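Local coordinates for major capsid protein (Faustovirus, PDB 5J7O) that forms the trimeric, double jelly-roll building block from which the outer capsid shell of this large DNA virus is probably assembled, at residues Gly97-Asp102 with Asp407-Arg412; Ile332-Pro337 with Thr462-Asp467; Arg422-Arg427 with Asp433-Ser438. All blocks are in the same frame, centred on the assembly; numbering follows the deposited sequence.

Contact 1. Residues Gly97-Asp102 with Asp407-Arg412; sequences GDFFSD and DIYIKR
Tyr409 and Ile410, neighbours on the helix 403-412, both meet the far end of the Phe99 ring. Tyr409 comes first along the helix. Its CG stands anti to the backbone N (chi1 -174°), which places the ring where its CD2 meets Phe99. Tyr409 CD2 lies 4.2 Å from Phe99 CZ, at the edge of the phenylalanine ring and near its plane. The two rings do not stack. The Tyr409 OH is hydrogen-bonded to the backbone N of Ser61 of a second subunit. Ile410 follows. Its side chain comes from the opposite direction to that of Phe99, and its terminal CD1 reaches Phe99 CZ at 4.0 Å. The two segments together bury about 90 Å², all through apolar contacts between side chains. Two residues further along, Arg412 forms a salt bridge with Asp43 of the second subunit.

Phe99 is buried because other residues complete its surroundings. Ile399, Val401, Ala309 and Ala311 of the same chain pack on it, as does Ile59 of the second subunit. On the strand side, Asp98 and Phe99 both face Ile399 and form a classic beta bulge. Asp98 OD2 is hydrogen-bonded to Val401 N. The contact thus joins the start of a jelly-roll strand, 99-109, to the helix that follows strand 389-401, beside a subunit interface of the double jelly-roll capsomer.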
loop_
_atom_site.group_PDB
_atom_site.type_symbol
_atom_site.label_atom_id
_atom_site.label_comp_id
_atom_site.label_asym_id
_atom_site.label_seq_id
_atom_site.Cartn_x
_atom_site.Cartn_y
_atom_site.Cartn_z
ATOM N N GLY B 97 26.884 -29.862 0.821
ATOM C CA GLY B 97 25.838 -30.626 0.175
ATOM C C GLY B 97 26.234 -31.124 -1.204
ATOM O O GLY B 97 27.296 -30.801 -1.733
ATOM N N ASP B 98 25.352 -31.943 -1.781
ATOM C CA ASP B 98 25.523 -32.349 -3.171
ATOM C C ASP B 98 25.322 -31.171 -4.115
ATOM O O ASP B 98 25.909 -31.137 -5.202
ATOM C CB ASP B 98 24.550 -33.477 -3.514
ATOM C CG ASP B 98 24.705 -34.677 -2.602
ATOM O OD1 ASP B 98 25.856 -35.091 -2.353
ATOM O OD2 ASP B 98 23.676 -35.203 -2.129
ATOM N N PHE B 99 24.494 -30.209 -3.715
ATOM C CA PHE B 99 24.241 -28.999 -4.480
ATOM C C PHE B 99 24.242 -27.821 -3.518
ATOM O O PHE B 99 24.028 -27.983 -2.313
ATOM C CB PHE B 99 22.898 -29.064 -5.229
ATOM C CG PHE B 99 22.766 -30.239 -6.160
ATOM C CD1 PHE B 99 22.447 -31.496 -5.674
ATOM C CD2 PHE B 99 22.936 -30.078 -7.525
ATOM C CE1 PHE B 99 22.322 -32.576 -6.528
ATOM C CE2 PHE B 99 22.811 -31.153 -8.385
ATOM C CZ PHE B 99 22.507 -32.403 -7.885
ATOM N N PHE B 100 24.489 -26.626 -4.050
ATOM C CA PHE B 100 24.302 -25.403 -3.283
ATOM C C PHE B 100 23.402 -24.454 -4.060
ATOM O O PHE B 100 23.413 -24.428 -5.294
ATOM C CB PHE B 100 25.638 -24.721 -2.910
ATOM C CG PHE B 100 26.577 -24.506 -4.066
ATOM C CD1 PHE B 100 27.491 -25.483 -4.424
ATOM C CD2 PHE B 100 26.577 -23.308 -4.763
ATOM C CE1 PHE B 100 28.370 -25.281 -5.473
ATOM C CE2 PHE B 100 27.453 -23.100 -5.814
ATOM C CZ PHE B 100 28.349 -24.088 -6.169
ATOM N N SER B 101 22.607 -23.682 -3.318
ATOM C CA SER B 101 21.532 -22.900 -3.916
ATOM C C SER B 101 21.595 -21.434 -3.502
ATOM O O SER B 101 22.598 -20.756 -3.747
ATOM C CB SER B 101 20.177 -23.501 -3.538
ATOM O OG SER B 101 19.132 -22.951 -4.321
ATOM N N ASP B 102 20.529 -20.940 -2.874
ATOM C CA ASP B 102 20.417 -19.518 -2.579
ATOM C C ASP B 102 21.457 -19.084 -1.551
ATOM O O ASP B 102 21.849 -19.845 -0.663
ATOM C CB ASP B 102 19.010 -19.186 -2.080
ATOM C CG ASP B 102 18.592 -20.036 -0.897
ATOM O OD1 ASP B 102 18.307 -21.236 -1.100
ATOM O OD2 ASP B 102 18.536 -19.505 0.233
ATOM N N ASP B 407 24.203 -39.805 -8.840
ATOM C CA ASP B 407 25.045 -40.278 -9.934
ATOM C C ASP B 407 24.284 -40.346 -11.253
ATOM O O ASP B 407 24.880 -40.148 -12.316
ATOM C CB ASP B 407 25.642 -41.643 -9.595
ATOM C CG ASP B 407 26.703 -41.561 -8.514
ATOM O OD1 ASP B 407 27.181 -40.445 -8.226
ATOM O OD2 ASP B 407 27.067 -42.621 -7.961
ATOM N N ILE B 408 22.978 -40.612 -11.211
ATOM C CA ILE B 408 22.192 -40.648 -12.441
ATOM C C ILE B 408 22.049 -39.247 -13.023
ATOM O O ILE B 408 22.227 -39.035 -14.229
ATOM C CB ILE B 408 20.820 -41.295 -12.184
ATOM C CG1 ILE B 408 20.977 -42.791 -11.902
ATOM C CG2 ILE B 408 19.888 -41.067 -13.367
ATOM C CD1 ILE B 408 19.686 -43.471 -11.510
ATOM N N TYR B 409 21.731 -38.268 -12.173
ATOM C CA TYR B 409 21.513 -36.903 -12.644
ATOM C C TYR B 409 22.796 -36.297 -13.198
ATOM O O TYR B 409 22.789 -35.674 -14.267
ATOM C CB TYR B 409 20.958 -36.048 -11.503
ATOM C CG TYR B 409 20.546 -34.647 -11.901
ATOM C CD1 TYR B 409 19.281 -34.396 -12.412
ATOM C CD2 TYR B 409 21.417 -33.576 -11.747
ATOM C CE1 TYR B 409 18.896 -33.118 -12.770
ATOM C CE2 TYR B 409 21.041 -32.294 -12.102
ATOM C CZ TYR B 409 19.780 -32.072 -12.613
ATOM O OH TYR B 409 19.400 -30.797 -12.968
ATOM N N ILE B 410 23.910 -36.473 -12.485
ATOM C CA ILE B 410 25.178 -35.900 -12.926
ATOM C C ILE B 410 25.633 -36.536 -14.238
ATOM O O ILE B 410 26.288 -35.881 -15.060
ATOM C CB ILE B 410 26.232 -36.040 -11.806
ATOM C CG1 ILE B 410 26.159 -34.853 -10.837
ATOM C CG2 ILE B 410 27.641 -36.154 -12.369
ATOM C CD1 ILE B 410 24.895 -34.781 -10.001
ATOM N N LYS B 411 25.265 -37.794 -14.479
ATOM C CA LYS B 411 25.641 -38.490 -15.704
ATOM C C LYS B 411 24.672 -38.260 -16.859
ATOM O O LYS B 411 24.966 -38.687 -17.980
ATOM C CB LYS B 411 25.754 -39.998 -15.447
ATOM C CG LYS B 411 26.956 -40.415 -14.614
ATOM C CD LYS B 411 26.862 -41.883 -14.220
ATOM C CE LYS B 411 27.948 -42.266 -13.225
ATOM N NZ LYS B 411 27.782 -43.661 -12.730
ATOM N N ARG B 412 23.535 -37.602 -16.627
ATOM C CA ARG B 412 22.499 -37.500 -17.649
ATOM C C ARG B 412 21.970 -36.094 -17.903
ATOM O O ARG B 412 21.424 -35.861 -18.989
ATOM C CB ARG B 412 21.310 -38.408 -17.296
ATOM C CG ARG B 412 21.600 -39.893 -17.450
ATOM C CD ARG B 412 20.901 -40.469 -18.670
ATOM N NE ARG B 412 21.376 -41.812 -18.990
ATOM C CZ ARG B 412 22.195 -42.093 -20.000
ATOM N NH1 ARG B 412 22.626 -41.124 -20.797
ATOM N NH2 ARG B 412 22.577 -43.344 -20.217
#

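Contact 2. Residues Ile332-Pro337 with Thr462-Asp467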
loop_
_atom_site.group_PDB
_atom_site.type_symbol
_atom_site.label_atom_id
_atom_site.label_comp_id
_atom_site.label_asym_id
_atom_site.label_seq_id
_atom_site.Cartn_x
_atom_site.Cartn_y
_atom_site.Cartn_z
ATOM N N ILE B 332 27.666 5.524 2.270
ATOM C CA ILE B 332 26.677 4.718 2.967
ATOM C C ILE B 332 26.094 5.457 4.166
ATOM O O ILE B 332 24.883 5.415 4.396
ATOM C CB ILE B 332 27.287 3.366 3.397
ATOM C CG1 ILE B 332 27.782 2.592 2.174
ATOM C CG2 ILE B 332 26.281 2.546 4.191
ATOM C CD1 ILE B 332 26.705 2.315 1.151
ATOM N N LEU B 333 26.938 6.143 4.932
ATOM C CA LEU B 333 26.543 6.819 6.160
ATOM C C LEU B 333 26.732 8.317 5.979
ATOM O O LEU B 333 27.767 8.756 5.465
ATOM C CB LEU B 333 27.372 6.308 7.339
ATOM C CG LEU B 333 27.005 6.765 8.747
ATOM C CD1 LEU B 333 25.694 6.138 9.190
ATOM C CD2 LEU B 333 28.128 6.410 9.703
ATOM N N PHE B 334 25.742 9.101 6.402
ATOM C CA PHE B 334 25.728 10.526 6.115
ATOM C C PHE B 334 25.378 11.340 7.351
ATOM O O PHE B 334 24.634 10.895 8.229
ATOM C CB PHE B 334 24.738 10.865 4.995
ATOM C CG PHE B 334 25.125 10.304 3.663
ATOM C CD1 PHE B 334 24.793 9.005 3.322
ATOM C CD2 PHE B 334 25.824 11.076 2.751
ATOM C CE1 PHE B 334 25.150 8.484 2.096
ATOM C CE2 PHE B 334 26.183 10.560 1.521
ATOM C CZ PHE B 334 25.846 9.262 1.194
ATOM N N THR B 335 25.939 12.543 7.398
ATOM C CA THR B 335 25.572 13.540 8.390
ATOM C C THR B 335 24.240 14.174 8.011
ATOM O O THR B 335 23.943 14.371 6.830
ATOM C CB THR B 335 26.670 14.606 8.482
ATOM O OG1 THR B 335 27.840 14.043 9.089
ATOM C CG2 THR B 335 26.217 15.810 9.283
ATOM N N ALA B 336 23.426 14.467 9.016
ATOM C CA ALA B 336 22.163 15.166 8.847
ATOM C C ALA B 336 21.978 16.103 10.029
ATOM O O ALA B 336 22.553 15.879 11.099
ATOM C CB ALA B 336 20.985 14.187 8.746
ATOM N N PRO B 337 21.198 17.173 9.862
ATOM C CA PRO B 337 20.998 18.114 10.972
ATOM C C PRO B 337 20.413 17.424 12.194
ATOM O O PRO B 337 19.553 16.547 12.088
ATOM C CB PRO B 337 20.024 19.145 10.391
ATOM C CG PRO B 337 20.241 19.080 8.924
ATOM C CD PRO B 337 20.558 17.643 8.621
ATOM N N THR B 462 23.483 17.108 -1.298
ATOM C CA THR B 462 23.097 16.790 0.071
ATOM C C THR B 462 21.948 15.794 0.138
ATOM O O THR B 462 21.657 15.284 1.226
ATOM C CB THR B 462 22.722 18.067 0.826
ATOM O OG1 THR B 462 21.620 18.707 0.171
ATOM C CG2 THR B 462 23.905 19.022 0.870
ATOM N N TYR B 463 21.289 15.513 -0.986
ATOM C CA TYR B 463 20.281 14.467 -1.069
ATOM C C TYR B 463 20.800 13.221 -1.776
ATOM O O TYR B 463 20.000 12.390 -2.223
ATOM C CB TYR B 463 19.025 14.992 -1.766
ATOM C CG TYR B 463 18.145 15.849 -0.884
ATOM C CD1 TYR B 463 18.376 17.213 -0.754
ATOM C CD2 TYR B 463 17.083 15.295 -0.181
ATOM C CE1 TYR B 463 17.574 18.000 0.053
ATOM C CE2 TYR B 463 16.275 16.075 0.627
ATOM C CZ TYR B 463 16.525 17.426 0.741
ATOM O OH TYR B 463 15.723 18.205 1.544
ATOM N N GLN B 464 22.126 13.078 -1.892
ATOM C CA GLN B 464 22.695 11.881 -2.505
ATOM C C GLN B 464 22.301 10.624 -1.745
ATOM O O GLN B 464 22.134 9.558 -2.350
ATOM C CB GLN B 464 24.219 11.987 -2.574
ATOM C CG GLN B 464 24.871 10.812 -3.289
ATOM C CD GLN B 464 26.274 10.520 -2.798
ATOM O OE1 GLN B 464 26.956 9.640 -3.324
ATOM N NE2 GLN B 464 26.710 11.252 -1.780
ATOM N N TRP B 465 22.146 10.728 -0.420
ATOM C CA TRP B 465 21.690 9.597 0.381
ATOM C C TRP B 465 20.372 9.026 -0.130
ATOM O O TRP B 465 20.082 7.847 0.106
ATOM C CB TRP B 465 21.540 10.020 1.844
ATOM C CG TRP B 465 20.446 11.021 2.062
ATOM C CD1 TRP B 465 20.549 12.379 1.984
ATOM C CD2 TRP B 465 19.081 10.741 2.398
ATOM N NE1 TRP B 465 19.334 12.963 2.250
ATOM C CE2 TRP B 465 18.415 11.978 2.507
ATOM C CE3 TRP B 465 18.358 9.564 2.616
ATOM C CZ2 TRP B 465 17.061 12.072 2.823
ATOM C CZ3 TRP B 465 17.016 9.660 2.931
ATOM C CH2 TRP B 465 16.382 10.904 3.032
ATOM N N ARG B 466 19.571 9.837 -0.816
ATOM C CA ARG B 466 18.274 9.437 -1.352
ATOM C C ARG B 466 18.264 9.286 -2.866
ATOM O O ARG B 466 17.644 8.355 -3.385
ATOM C CB ARG B 466 17.211 10.464 -0.944
ATOM C CG ARG B 466 15.801 10.147 -1.401
ATOM C CD ARG B 466 14.939 11.395 -1.349
ATOM N NE ARG B 466 15.331 12.361 -2.372
ATOM C CZ ARG B 466 14.923 13.625 -2.406
ATOM N NH1 ARG B 466 14.111 14.090 -1.465
ATOM N NH2 ARG B 466 15.330 14.430 -3.378
ATOM N N ASP B 467 18.950 10.172 -3.589
ATOM C CA ASP B 467 18.865 10.209 -5.044
ATOM C C ASP B 467 19.739 9.173 -5.739
ATOM O O ASP B 467 19.621 9.020 -6.959
ATOM C CB ASP B 467 19.252 11.598 -5.562
ATOM C CG ASP B 467 18.283 12.679 -5.127
ATOM O OD1 ASP B 467 17.160 12.337 -4.700
ATOM O OD2 ASP B 467 18.643 13.871 -5.220
#
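Phe334 on the short strand 333-336 meets Gln464 and Trp465 in the first turn of the helix 464-467. Its chi1 of -66° puts CG anti to the carbonyl carbon, and the ring reaches across to the helix. Trp465 CB sits over one face of this ring, 4.0 Å from its centroid and 22° off the normal, a CH-pi contact. The closest ring atom is Phe334 CD1, 3.7 Å from Trp465 CB. Beyond CB the indole has other partners. It makes a cation-pi contact with Arg176 and packs on Arg274 of a second subunit.

Gln464 comes to the phenylalanine from the edge. Its extended chain brings NE2 to 3.4 Å from Phe334 CE2, near the ring plane. The amide and ring planes are 81° apart, almost perpendicular. The other amide atom, OE1, is hydrogen-bonded to Arg184.

Phe334 and Ala336 are hydrogen-bonded through their backbones to Arg176 and Phe174 of strand 170-177. Strand 333-336 is an outermost strand of its three-stranded antiparallel sheet within the chain. The contact is plain strand-to-helix packing, in which one aromatic side chain joins that sheet to a short helix of the capsid protein.

Contact 3. Residues Arg422-Arg427 with Asp433-Ser438; sequences REQVQR and DQVLQS
Two antiparallel sheets of the double jelly-roll protein face each other here. Within this chain one ends in strand 415-428 and the other in strand 432-436. A short connection joins the two strands. Strands 422-427 and 433-436 run roughly antiparallel, 145° apart, with axes 9.2 Å apart at the closest. They are not paired as neighbours in one sheet: each hydrogen bonds by its backbone to other strands, Gln424 with Ser611 and Val435 with Ile594. What links them is side-chain reach.

Gln424 does most of it. CG is anti to the backbone N (chi1 161°), and the extended chain brings the amide to Leu436-Ser438. There it acts as both donor and acceptor. Gln424 NE2 gives a nearly straight bond to Leu436 O at 2.9 Å, with the acceptor in the plane of the amide. Gln424 OE1 accepts from Ser438 N at 3.0 Å, a more bent bond.

Gln437 lies beside this amide, its own plane turned 35° from that of Gln424. Its OE1 is hydrogen-bonded to Gln439 NE2 and Ser611 OG, and its NE2 is hydrogen-bonded back to Val435 O. Val435 CG1 packs against the Gln424 amide, 3.5 Å from NE2. The same Val435 CG1 also lies 3.9 Å from the aliphatic Gln426 CB.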
loop_
_atom_site.group_PDB
_atom_site.type_symbol
_atom_site.label_atom_id
_atom_site.label_comp_id
_atom_site.label_asym_id
_atom_site.label_seq_id
_atom_site.Cartn_x
_atom_site.Cartn_y
_atom_site.Cartn_z
ATOM N N ARG B 422 24.884 -8.440 -17.649
ATOM C CA ARG B 422 25.793 -7.812 -18.602
ATOM C C ARG B 422 25.478 -6.323 -18.630
ATOM O O ARG B 422 24.466 -5.908 -19.204
ATOM C CB ARG B 422 25.666 -8.441 -19.987
ATOM C CG ARG B 422 26.681 -9.541 -20.239
ATOM C CD ARG B 422 28.082 -8.955 -20.281
ATOM N NE ARG B 422 29.132 -9.965 -20.378
ATOM C CZ ARG B 422 30.367 -9.710 -20.796
ATOM N NH1 ARG B 422 30.699 -8.482 -21.171
ATOM N NH2 ARG B 422 31.269 -10.681 -20.853
ATOM N N GLU B 423 26.354 -5.526 -18.021
ATOM C CA GLU B 423 26.091 -4.127 -17.721
ATOM C C GLU B 423 27.024 -3.216 -18.507
ATOM O O GLU B 423 28.195 -3.544 -18.724
ATOM C CB GLU B 423 26.246 -3.873 -16.215
ATOM C CG GLU B 423 26.567 -2.438 -15.824
ATOM C CD GLU B 423 26.771 -2.275 -14.330
ATOM O OE1 GLU B 423 26.126 -3.016 -13.558
ATOM O OE2 GLU B 423 27.582 -1.413 -13.929
ATOM N N GLN B 424 26.491 -2.071 -18.941
ATOM C CA GLN B 424 27.275 -1.005 -19.547
ATOM C C GLN B 424 26.735 0.338 -19.080
ATOM O O GLN B 424 25.519 0.554 -19.060
ATOM C CB GLN B 424 27.248 -1.068 -21.078
ATOM C CG GLN B 424 27.643 0.240 -21.755
ATOM C CD GLN B 424 27.718 0.127 -23.264
ATOM O OE1 GLN B 424 28.387 -0.755 -23.800
ATOM N NE2 GLN B 424 27.029 1.027 -23.959
ATOM N N VAL B 425 27.642 1.236 -18.706
ATOM C CA VAL B 425 27.295 2.582 -18.267
ATOM C C VAL B 425 28.033 3.571 -19.159
ATOM O O VAL B 425 29.270 3.620 -19.150
ATOM C CB VAL B 425 27.644 2.811 -16.790
ATOM C CG1 VAL B 425 27.240 4.210 -16.367
ATOM C CG2 VAL B 425 26.960 1.769 -15.923
ATOM N N GLN B 426 27.276 4.354 -19.920
ATOM C CA GLN B 426 27.821 5.353 -20.832
ATOM C C GLN B 426 27.442 6.737 -20.325
ATOM O O GLN B 426 26.255 7.072 -20.258
ATOM C CB GLN B 426 27.292 5.140 -22.251
ATOM C CG GLN B 426 27.728 6.205 -23.247
ATOM C CD GLN B 426 29.142 5.993 -23.747
ATOM O OE1 GLN B 426 29.416 5.040 -24.477
ATOM N NE2 GLN B 426 30.050 6.879 -23.355
ATOM N N ARG B 427 28.443 7.534 -19.964
ATOM C CA ARG B 427 28.188 8.908 -19.562
ATOM C C ARG B 427 27.871 9.758 -20.782
ATOM O O ARG B 427 28.545 9.669 -21.813
ATOM C CB ARG B 427 29.381 9.501 -18.814
ATOM C CG ARG B 427 29.222 10.990 -18.571
ATOM C CD ARG B 427 29.759 11.405 -17.226
ATOM N NE ARG B 427 29.139 10.686 -16.121
ATOM C CZ ARG B 427 29.341 10.981 -14.841
ATOM N NH1 ARG B 427 30.140 11.988 -14.512
ATOM N NH2 ARG B 427 28.743 10.275 -13.892
ATOM N N ASP B 433 21.336 10.479 -28.507
ATOM C CA ASP B 433 22.502 9.725 -28.940
ATOM C C ASP B 433 22.113 8.277 -29.198
ATOM O O ASP B 433 21.076 7.795 -28.735
ATOM C CB ASP B 433 23.632 9.798 -27.907
ATOM C CG ASP B 433 24.990 9.493 -28.506
ATOM O OD1 ASP B 433 25.039 9.058 -29.677
ATOM O OD2 ASP B 433 26.008 9.683 -27.807
ATOM N N GLN B 434 22.976 7.595 -29.946
ATOM C CA GLN B 434 22.821 6.187 -30.295
ATOM C C GLN B 434 24.017 5.452 -29.705
ATOM O O GLN B 434 25.154 5.655 -30.146
ATOM C CB GLN B 434 22.741 5.998 -31.810
ATOM C CG GLN B 434 21.770 6.944 -32.519
ATOM C CD GLN B 434 22.327 8.347 -32.695
ATOM O OE1 GLN B 434 23.480 8.526 -33.089
ATOM N NE2 GLN B 434 21.513 9.351 -32.388
ATOM N N VAL B 435 23.765 4.607 -28.711
ATOM C CA VAL B 435 24.814 4.048 -27.866
ATOM C C VAL B 435 24.966 2.569 -28.196
ATOM O O VAL B 435 24.080 1.760 -27.893
ATOM C CB VAL B 435 24.506 4.257 -26.378
ATOM C CG1 VAL B 435 25.671 3.787 -25.522
ATOM C CG2 VAL B 435 24.188 5.721 -26.112
ATOM N N LEU B 436 26.094 2.213 -28.809
ATOM C CA LEU B 436 26.407 0.811 -29.044
ATOM C C LEU B 436 26.602 0.091 -27.717
ATOM O O LEU B 436 27.292 0.587 -26.822
ATOM C CB LEU B 436 27.664 0.679 -29.904
ATOM C CG LEU B 436 28.171 -0.749 -30.124
ATOM C CD1 LEU B 436 27.223 -1.538 -31.016
ATOM C CD2 LEU B 436 29.580 -0.750 -30.696
ATOM N N GLN B 437 25.989 -1.082 -27.591
ATOM C CA GLN B 437 26.035 -1.872 -26.362
ATOM C C GLN B 437 27.101 -2.948 -26.539
ATOM O O GLN B 437 26.823 -4.061 -26.985
ATOM C CB GLN B 437 24.665 -2.464 -26.055
ATOM C CG GLN B 437 23.560 -1.423 -25.963
ATOM C CD GLN B 437 23.744 -0.490 -24.784
ATOM O OE1 GLN B 437 24.020 -0.934 -23.671
ATOM N NE2 GLN B 437 23.604 0.808 -25.024
ATOM N N SER B 438 28.341 -2.604 -26.179
ATOM C CA SER B 438 29.464 -3.514 -26.381
ATOM C C SER B 438 29.461 -4.679 -25.400
ATOM O O SER B 438 30.094 -5.704 -25.677
ATOM C CB SER B 438 30.785 -2.750 -26.267
ATOM O OG SER B 438 30.865 -1.717 -27.233
#

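The three contacts lie well apart and do not touch. Centres of contacts 1 and 2 are about 46 Å apart, those of 1 and 3 about 37 Å, and those of 2 and 3 about 29 Å. Their strands belong to different sheets: 99-109 in contact 1, 333-336 in contact 2, and 415-428 and 432-436 in contact 3. Along the chain, contact 1 is complete before contact 3 begins, and its helix 403-412 is followed by strand 415-428. Contacts 1 and 2 interleave in sequence. Contact 3 falls between the segments of contact 2. Contacts 1 and 2 sit near a second subunit, whereas contact 3 joins two sheets inside one subunit.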